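Local coordinates for YARHG domain-containing protein (Legionella pneumophila subsp. pneumophila, PDB 4G2A) that is of unknown function but, with its DUF4424-type beta region and YARHG domain, may bind nutrients, at residues G10-P15 with Y159-G164; M64-P69 with D123-K128. All coordinates share one frame; numbering follows the deposited sequence.

Contact 1 (G10-P15 with Y159-G164); sequences GSLPIP and YVLKTG
Gly10 and Ser11 pair in parallel with Tyr159 and Val160, a short beta contact that joins strand 10-15, near the N terminus, to the end of strand 155-160 in the beta-rich part of the protein. Val160 uses both its backbone groups, as parallel strands do: its N donates to Gly10 O (2.9 Å), while its O accepts from Leu12 N (3.1 Å). The side chains of Tyr159 and Val160 leave by different faces. On the Val160 face, Ser11 OG lies beside the CB and CG2 of Val160. On the other, CG of Tyr159 stands anti to its backbone N (chi1 -161°), which lays one ring face over the Gly10-Ser11 peptide. Gly10 has no side chain there, and Tyr159 CD2 comes to 3.7 Å from Gly10 CA. The same ring packs against Phe50 and Cys48 of strand 43-54 and Ile28 and Ile30 of strand 21-33, so it is buried in the interior. Leu12 crosses it at about a right angle, with its CD2 4.0 Å from Tyr159 CE1, and its other branch packs against the turn that follows the strand, where Leu12 CD1 lies 3.5 Å from Leu161 O. That turn runs into a 3-10 segment, its start held by Asp228 OD1, which accepts from the N of both Leu161 and Lys162. Further along, Ile14 CG2 meets Thr163 CB at 3.7 Å. Water also bridges the two segments: one molecule donates to Leu12 O (2.9 Å) and is hydrogen-bonded to Thr163 OG1 at 2.6 Å.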
loop_
_atom_site.group_PDB
_atom_site.type_symbol
_atom_site.label_atom_id
_atom_site.label_comp_id
_atom_site.label_asym_id
_atom_site.label_seq_id
_atom_site.Cartn_x
_atom_site.Cartn_y
_atom_site.Cartn_z
ATOM N N GLY A 10 -1.844 6.849 -4.615
ATOM C CA GLY A 10 -1.695 7.282 -5.989
ATOM C C GLY A 10 -3.020 7.440 -6.710
ATOM O O GLY A 10 -4.056 6.917 -6.280
ATOM N N SER A 11 -2.998 8.216 -7.785
ATOM C CA SER A 11 -4.190 8.483 -8.588
ATOM C C SER A 11 -3.803 8.671 -10.042
ATOM O O SER A 11 -2.698 9.164 -10.323
ATOM C CB SER A 11 -4.908 9.737 -8.086
ATOM O OG SER A 11 -5.670 9.526 -6.908
ATOM N N LEU A 12 -4.702 8.277 -10.962
ATOM C CA LEU A 12 -4.517 8.516 -12.401
ATOM C C LEU A 12 -4.513 10.035 -12.662
ATOM O O LEU A 12 -5.198 10.747 -11.912
ATOM C CB LEU A 12 -5.676 7.878 -13.233
ATOM C CG LEU A 12 -5.642 6.394 -13.543
ATOM C CD1 LEU A 12 -6.846 6.011 -14.343
ATOM C CD2 LEU A 12 -4.382 5.995 -14.316
ATOM N N PRO A 13 -3.833 10.572 -13.703
ATOM C CA PRO A 13 -4.027 11.998 -14.016
ATOM C C PRO A 13 -5.457 12.176 -14.514
ATOM O O PRO A 13 -6.044 11.227 -15.051
ATOM C CB PRO A 13 -2.999 12.286 -15.130
ATOM C CG PRO A 13 -2.229 11.038 -15.335
ATOM C CD PRO A 13 -3.030 9.907 -14.747
ATOM N N ILE A 14 -6.055 13.344 -14.291
ATOM C CA ILE A 14 -7.420 13.533 -14.756
ATOM C C ILE A 14 -7.531 14.832 -15.558
ATOM O O ILE A 14 -6.772 15.766 -15.302
ATOM C CB ILE A 14 -8.442 13.475 -13.584
ATOM C CG1 ILE A 14 -8.201 14.552 -12.530
ATOM C CG2 ILE A 14 -8.495 12.099 -12.957
ATOM C CD1 ILE A 14 -9.386 15.366 -12.278
ATOM N N PRO A 15 -8.501 14.948 -16.487
ATOM C CA PRO A 15 -8.679 16.235 -17.176
ATOM C C PRO A 15 -9.571 17.188 -16.368
ATOM O O PRO A 15 -10.475 16.743 -15.663
ATOM C CB PRO A 15 -9.345 15.842 -18.499
ATOM C CG PRO A 15 -10.002 14.507 -18.250
ATOM C CD PRO A 15 -9.499 13.947 -16.937
ATOM N N TYR A 159 -4.482 2.817 -5.297
ATOM C CA TYR A 159 -4.323 3.607 -6.515
ATOM C C TYR A 159 -5.698 3.822 -7.140
ATOM O O TYR A 159 -6.373 2.839 -7.434
ATOM C CB TYR A 159 -3.363 2.923 -7.492
ATOM C CG TYR A 159 -2.806 3.854 -8.544
ATOM C CD1 TYR A 159 -3.516 4.121 -9.712
ATOM C CD2 TYR A 159 -1.588 4.502 -8.355
ATOM C CE1 TYR A 159 -3.021 4.992 -10.672
ATOM C CE2 TYR A 159 -1.073 5.364 -9.322
ATOM C CZ TYR A 159 -1.787 5.592 -10.488
ATOM O OH TYR A 159 -1.292 6.433 -11.456
ATOM N N VAL A 160 -6.116 5.104 -7.326
ATOM C CA VAL A 160 -7.413 5.450 -7.918
ATOM C C VAL A 160 -7.346 5.289 -9.454
ATOM O O VAL A 160 -6.564 5.961 -10.125
ATOM C CB VAL A 160 -7.922 6.846 -7.500
ATOM C CG1 VAL A 160 -9.236 7.190 -8.206
ATOM C CG2 VAL A 160 -8.080 6.939 -5.978
ATOM N N LEU A 161 -8.195 4.384 -9.982
ATOM C CA LEU A 161 -8.288 4.014 -11.386
ATOM C C LEU A 161 -9.664 4.317 -11.983
ATOM O O LEU A 161 -9.749 4.455 -13.200
ATOM C CB LEU A 161 -7.987 2.508 -11.537
ATOM C CG LEU A 161 -6.521 2.063 -11.294
ATOM C CD1 LEU A 161 -6.418 0.540 -11.146
ATOM C CD2 LEU A 161 -5.599 2.543 -12.393
ATOM N N LYS A 162 -10.731 4.410 -11.150
ATOM C CA LYS A 162 -12.111 4.645 -11.597
ATOM C C LYS A 162 -12.282 5.985 -12.354
ATOM O O LYS A 162 -13.193 6.126 -13.173
ATOM C CB LYS A 162 -13.092 4.604 -10.409
ATOM C CG LYS A 162 -13.350 3.203 -9.856
ATOM C CD LYS A 162 -14.583 3.180 -8.942
ATOM C CE LYS A 162 -14.568 2.040 -7.943
ATOM N NZ LYS A 162 -15.746 2.067 -7.016
ATOM N N THR A 163 -11.412 6.956 -12.043
ATOM C CA THR A 163 -11.380 8.302 -12.598
ATOM C C THR A 163 -10.958 8.268 -14.052
ATOM O O THR A 163 -11.211 9.230 -14.773
ATOM C CB THR A 163 -10.475 9.202 -11.760
ATOM O OG1 THR A 163 -9.203 8.566 -11.582
ATOM C CG2 THR A 163 -11.092 9.555 -10.412
ATOM N N GLY A 164 -10.401 7.139 -14.495
ATOM C CA GLY A 164 -10.053 6.915 -15.894
ATOM C C GLY A 164 -11.232 7.100 -16.839
ATOM O O GLY A 164 -11.039 7.363 -18.028
HETATM O O HOH W 1 0.020 8.673 -10.658
HETATM O O HOH W 2 -7.588 10.179 -10.422
#

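Contact 2 (M64-P69 with D123-K128); sequences MAFPFP and DAYFWK
Phe68 and Trp127 both hold CG between their backbone N and carbonyl carbon (chi1 51° and 65°), and in each case the ring is folded back across the neighbouring strand. The Phe68 ring reaches Tyr125, where its CE2 sits over the centre of the tyrosine ring, 3.4 Å from Tyr125 CE2; the planes are inclined at 37°, so the pair is oblique. Asp123 O lies over the opposite face of Phe68 from Tyr125 OH, and Asp123 CB approaches Phe68 CE1. At the other end, the Trp127 indole lies against the base of Met64, a selenomethionine. Met64 CB lies over its five-membered ring in a CH-pi contact, 3.5 Å from Trp127 CE2, and SE stands obliquely beside that ring as a Met-aromatic contact. Phe66 CB meets the indole edge in its plane, 3.7 Å from Trp127 CZ3. Trp127 NE1 is buried here and has no hydrogen-bonding partner in the model. The strands that carry these rings, 60-68 and 123-131, run as an antiparallel pair: Met64 and Trp127, then Phe66 and Tyr125, form hydrogen-bonded pairs, with Ala65-Phe126 and Pro67-Ala124 as the non-hydrogen-bonded pairs. Phe66 N donates to Tyr125 O at 2.8 Å. The aromatic face continues beyond the two strands, since Phe95 stacks on Phe66 and His141 meets both Phe66 and Trp127. On the other face, shared by Ala65, Pro67, Ala124 and Phe126, Ala65 CB rests over the Phe126 ring, 3.7 Å from Phe126 CE2, and lies 3.9 Å from Ala124 CB. Beside Phe68, a water donates to both Phe68 O and Asp123 OD2, the latter at 2.9 Å.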
loop_
_atom_site.group_PDB
_atom_site.type_symbol
_atom_site.label_atom_id
_atom_site.label_comp_id
_atom_site.label_asym_id
_atom_site.label_seq_id
_atom_site.Cartn_x
_atom_site.Cartn_y
_atom_site.Cartn_z
HETATM N N MSE A 64 -4.126 19.214 -17.136
HETATM C CA MSE A 64 -4.209 17.922 -16.466
HETATM C C MSE A 64 -3.999 18.130 -15.001
HETATM O O MSE A 64 -3.245 19.026 -14.622
HETATM C CB MSE A 64 -3.155 16.958 -16.994
HETATM C CG MSE A 64 -3.488 16.339 -18.308
HETATM SE SE MSE A 64 -2.347 14.789 -18.576
HETATM C CE MSE A 64 -2.737 14.535 -20.474
ATOM N N ALA A 65 -4.619 17.279 -14.169
ATOM C CA ALA A 65 -4.482 17.379 -12.724
ATOM C C ALA A 65 -4.206 16.040 -12.085
ATOM O O ALA A 65 -4.782 15.024 -12.504
ATOM C CB ALA A 65 -5.740 17.977 -12.125
ATOM N N PHE A 66 -3.321 16.045 -11.056
ATOM C CA PHE A 66 -3.027 14.887 -10.209
ATOM C C PHE A 66 -3.714 15.136 -8.860
ATOM O O PHE A 66 -3.198 15.941 -8.099
ATOM C CB PHE A 66 -1.514 14.622 -10.035
ATOM C CG PHE A 66 -1.186 13.636 -8.919
ATOM C CD1 PHE A 66 -1.263 12.263 -9.132
ATOM C CD2 PHE A 66 -0.782 14.084 -7.666
ATOM C CE1 PHE A 66 -0.922 11.358 -8.117
ATOM C CE2 PHE A 66 -0.455 13.174 -6.649
ATOM C CZ PHE A 66 -0.518 11.819 -6.889
ATOM N N PRO A 67 -4.881 14.495 -8.561
ATOM C CA PRO A 67 -5.544 14.726 -7.267
ATOM C C PRO A 67 -4.882 13.960 -6.140
ATOM O O PRO A 67 -4.307 12.897 -6.364
ATOM C CB PRO A 67 -6.972 14.225 -7.493
ATOM C CG PRO A 67 -7.006 13.653 -8.860
ATOM C CD PRO A 67 -5.616 13.497 -9.354
ATOM N N PHE A 68 -4.977 14.469 -4.922
ATOM C CA PHE A 68 -4.330 13.780 -3.802
ATOM C C PHE A 68 -5.050 14.025 -2.462
ATOM O O PHE A 68 -5.667 15.079 -2.268
ATOM C CB PHE A 68 -2.844 14.223 -3.694
ATOM C CG PHE A 68 -2.627 15.717 -3.683
ATOM C CD1 PHE A 68 -2.807 16.459 -2.515
ATOM C CD2 PHE A 68 -2.219 16.381 -4.824
ATOM C CE1 PHE A 68 -2.596 17.840 -2.504
ATOM C CE2 PHE A 68 -2.003 17.766 -4.810
ATOM C CZ PHE A 68 -2.206 18.488 -3.657
ATOM N N PRO A 69 -4.935 13.075 -1.502
ATOM C CA PRO A 69 -5.477 13.343 -0.151
ATOM C C PRO A 69 -4.543 14.285 0.616
ATOM O O PRO A 69 -3.369 14.426 0.276
ATOM C CB PRO A 69 -5.533 11.944 0.491
ATOM C CG PRO A 69 -4.483 11.139 -0.217
ATOM C CD PRO A 69 -4.233 11.771 -1.561
ATOM N N ASP A 123 -8.030 18.681 -3.693
ATOM C CA ASP A 123 -6.706 19.233 -3.986
ATOM C C ASP A 123 -6.015 18.451 -5.078
ATOM O O ASP A 123 -6.142 17.239 -5.128
ATOM C CB ASP A 123 -5.841 19.240 -2.716
ATOM C CG ASP A 123 -6.523 19.881 -1.524
ATOM O OD1 ASP A 123 -6.477 21.122 -1.411
ATOM O OD2 ASP A 123 -7.123 19.142 -0.719
ATOM N N ALA A 124 -5.299 19.150 -5.975
ATOM C CA ALA A 124 -4.577 18.536 -7.097
ATOM C C ALA A 124 -3.390 19.394 -7.525
ATOM O O ALA A 124 -3.344 20.573 -7.192
ATOM C CB ALA A 124 -5.518 18.337 -8.285
ATOM N N TYR A 125 -2.418 18.782 -8.235
ATOM C CA TYR A 125 -1.283 19.441 -8.900
ATOM C C TYR A 125 -1.662 19.558 -10.358
ATOM O O TYR A 125 -2.121 18.577 -10.934
ATOM C CB TYR A 125 0.040 18.678 -8.724
ATOM C CG TYR A 125 0.522 18.594 -7.293
ATOM C CD1 TYR A 125 0.644 19.738 -6.505
ATOM C CD2 TYR A 125 0.902 17.378 -6.737
ATOM C CE1 TYR A 125 1.090 19.663 -5.185
ATOM C CE2 TYR A 125 1.349 17.293 -5.416
ATOM C CZ TYR A 125 1.448 18.439 -4.648
ATOM O OH TYR A 125 1.849 18.349 -3.336
ATOM N N PHE A 126 -1.544 20.751 -10.940
ATOM C CA PHE A 126 -1.959 21.018 -12.326
ATOM C C PHE A 126 -0.782 21.314 -13.244
ATOM O O PHE A 126 0.212 21.906 -12.821
ATOM C CB PHE A 126 -2.936 22.212 -12.370
ATOM C CG PHE A 126 -4.269 22.006 -11.681
ATOM C CD1 PHE A 126 -4.397 22.190 -10.305
ATOM C CD2 PHE A 126 -5.410 21.699 -12.414
ATOM C CE1 PHE A 126 -5.623 21.994 -9.665
ATOM C CE2 PHE A 126 -6.648 21.535 -11.778
ATOM C CZ PHE A 126 -6.746 21.686 -10.406
ATOM N N TRP A 127 -0.917 20.938 -14.520
ATOM C CA TRP A 127 0.079 21.199 -15.558
ATOM C C TRP A 127 -0.612 21.260 -16.936
ATOM O O TRP A 127 -1.679 20.666 -17.127
ATOM C CB TRP A 127 1.214 20.142 -15.526
ATOM C CG TRP A 127 0.786 18.739 -15.864
ATOM C CD1 TRP A 127 0.844 18.139 -17.088
ATOM C CD2 TRP A 127 0.308 17.739 -14.955
ATOM N NE1 TRP A 127 0.353 16.859 -17.014
ATOM C CE2 TRP A 127 0.048 16.574 -15.711
ATOM C CE3 TRP A 127 0.057 17.719 -13.570
ATOM C CZ2 TRP A 127 -0.467 15.402 -15.133
ATOM C CZ3 TRP A 127 -0.459 16.563 -13.007
ATOM C CH2 TRP A 127 -0.716 15.422 -13.787
ATOM N N LYS A 128 -0.006 21.983 -17.888
ATOM C CA LYS A 128 -0.550 22.087 -19.245
ATOM C C LYS A 128 0.054 21.017 -20.117
ATOM O O LYS A 128 1.196 20.607 -19.897
ATOM C CB LYS A 128 -0.304 23.478 -19.867
ATOM C CG LYS A 128 -0.974 24.638 -19.134
ATOM C CD LYS A 128 -2.488 24.768 -19.400
ATOM C CE LYS A 128 -3.173 25.641 -18.370
ATOM N NZ LYS A 128 -2.592 27.015 -18.305
HETATM O O HOH W 3 -7.836 16.414 -1.260
#

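In the fold
From the N terminus the chain passes the short strand 4-6 and enters strand 10-15, then runs through strands 21-33 and 43-54 to strand 60-68. Contact 2 closes the loop from there to strand 123-131, and only after strand 136-150 does strand 155-160 return to strand 10-15 and close contact 1. Contact 2 is therefore nested within the larger loop of contact 1. In space the four strands follow in the order 155-160, 10-15, 60-68, 123-131, parallel at the first junction and antiparallel at the other two. The middle junction joins the contacts, whose centres are about 10 Å apart: Ile14 N probably donates to Ala65 O (2.8 Å), and Ser11 and Leu12 pack on Pro67.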